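Local structure of predicted ATPase of the ABC class (Vibrio vulnificus, 5D6A) at residues A[84-87]-A[93-96]. The protein probably hydrolyses ATP as a P-loop ATPase of the ABC class and binds the ATP analogue AMP-PNP. Sequence-based numbering, arbitrary orientation.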
loop_
_atom_site.group_PDB
_atom_site.type_symbol
_atom_site.label_atom_id
_atom_site.label_comp_id
_atom_site.label_asym_id
_atom_site.label_seq_id
_atom_site.Cartn_x
_atom_site.Cartn_y
_atom_site.Cartn_z
ATOM N N LEU A 84 -2.253 43.538 3.817
ATOM C CA LEU A 84 -3.012 42.427 4.393
ATOM C C LEU A 84 -2.843 42.346 5.916
ATOM O O LEU A 84 -3.054 41.289 6.512
ATOM C CB LEU A 84 -2.568 41.103 3.753
ATOM C CG LEU A 84 -2.787 40.954 2.244
ATOM C CD1 LEU A 84 -2.118 39.694 1.719
ATOM C CD2 LEU A 84 -4.270 40.951 1.906
ATOM N N SER A 85 -2.475 43.464 6.539
ATOM C CA SER A 85 -2.279 43.511 7.992
ATOM C C SER A 85 -3.562 43.162 8.743
ATOM O O SER A 85 -3.517 42.589 9.833
ATOM C CB SER A 85 -1.802 44.899 8.426
ATOM O OG SER A 85 -0.568 45.224 7.815
ATOM N N TRP A 86 -4.697 43.521 8.152
ATOM C CA TRP A 86 -6.003 43.245 8.746
ATOM C C TRP A 86 -6.221 41.756 9.060
ATOM O O TRP A 86 -6.994 41.422 9.961
ATOM C CB TRP A 86 -7.115 43.765 7.831
ATOM C CG TRP A 86 -7.095 43.158 6.466
ATOM C CD1 TRP A 86 -6.341 43.553 5.400
ATOM C CD2 TRP A 86 -7.872 42.045 6.018
ATOM N NE1 TRP A 86 -6.596 42.752 4.315
ATOM C CE2 TRP A 86 -7.533 41.817 4.667
ATOM C CE3 TRP A 86 -8.825 41.218 6.626
ATOM C CZ2 TRP A 86 -8.112 40.797 3.913
ATOM C CZ3 TRP A 86 -9.399 40.206 5.876
ATOM C CH2 TRP A 86 -9.040 40.003 4.533
ATOM N N LEU A 87 -5.540 40.871 8.327
ATOM C CA LEU A 87 -5.655 39.418 8.550
ATOM C C LEU A 87 -5.264 39.003 9.968
ATOM O O LEU A 87 -5.775 38.012 10.488
ATOM C CB LEU A 87 -4.785 38.633 7.557
ATOM C CG LEU A 87 -5.168 38.632 6.076
ATOM C CD1 LEU A 87 -4.109 37.913 5.260
ATOM C CD2 LEU A 87 -6.524 37.981 5.863
ATOM N N ALA A 93 -8.566 30.409 12.216
ATOM C CA ALA A 93 -9.065 29.595 11.109
ATOM C C ALA A 93 -9.164 30.425 9.840
ATOM O O ALA A 93 -8.917 29.922 8.747
ATOM C CB ALA A 93 -10.418 28.994 11.453
ATOM N N PHE A 94 -9.536 31.694 9.987
ATOM C CA PHE A 94 -9.638 32.597 8.847
ATOM C C PHE A 94 -8.241 32.801 8.261
ATOM O O PHE A 94 -8.069 32.858 7.041
ATOM C CB PHE A 94 -10.237 33.940 9.276
ATOM C CG PHE A 94 -10.543 34.870 8.132
ATOM C CD1 PHE A 94 -9.553 35.667 7.575
ATOM C CD2 PHE A 94 -11.833 34.966 7.628
ATOM C CE1 PHE A 94 -9.838 36.528 6.527
ATOM C CE2 PHE A 94 -12.125 35.825 6.583
ATOM C CZ PHE A 94 -11.126 36.609 6.032
ATOM N N GLN A 95 -7.245 32.901 9.141
ATOM C CA GLN A 95 -5.861 33.082 8.717
ATOM C C GLN A 95 -5.328 31.793 8.106
ATOM O O GLN A 95 -4.453 31.827 7.246
ATOM C CB GLN A 95 -4.985 33.493 9.896
ATOM C CG GLN A 95 -5.470 34.741 10.612
ATOM C CD GLN A 95 -4.553 35.166 11.737
ATOM O OE1 GLN A 95 -3.331 35.167 11.590
ATOM N NE2 GLN A 95 -5.139 35.558 12.861
ATOM N N LEU A 96 -5.860 30.661 8.559
ATOM C CA LEU A 96 -5.455 29.359 8.042
ATOM C C LEU A 96 -5.777 29.285 6.548
ATOM O O LEU A 96 -4.969 28.811 5.749
ATOM C CB LEU A 96 -6.176 28.239 8.798
ATOM C CG LEU A 96 -5.745 26.799 8.526
ATOM C CD1 LEU A 96 -4.291 26.598 8.909
ATOM C CD2 LEU A 96 -6.630 25.830 9.296
#
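Methyl CD2 of Leu-87 touches the rings of both Trp-86 and Phe-94. It lies over one face of the indole, 3.5 Å above the plane and displaced toward its rim, but meets the phenyl ring at the edge, near the ring plane, with CD2 of Leu-87 3.7 Å from CE1 of Phe-94. The same CE1 of Phe-94 is 3.8 Å from CZ3 of Trp-86, where the two side chains cross at about a right angle. Phe-94 reaches this place because its CG is anti to the backbone N (chi1 -173°), which sends the ring out from the helix toward 84-87. Beside this apolar cluster, the aliphatic part of Gln-95 packs against the last carbonyl of 84-87, CG of Gln-95 lying 3.3 Å from O of Leu-87. The amide NE2 of Gln-95 donates to the carbonyl of Glu-90, tying the side chain back to the connecting loop. From helix 181-199, Leu-185 touches Trp-86, and Cys-188 and Glu-192 touch Phe-94; Phe-133 of strand 131-133 borders Leu-87 and Gln-95. The contact packs a short 3-10 turn, in the loop after strand 71-78, onto the first turn of helix 92-109 in the N-terminal region of this ABC-class ATPase.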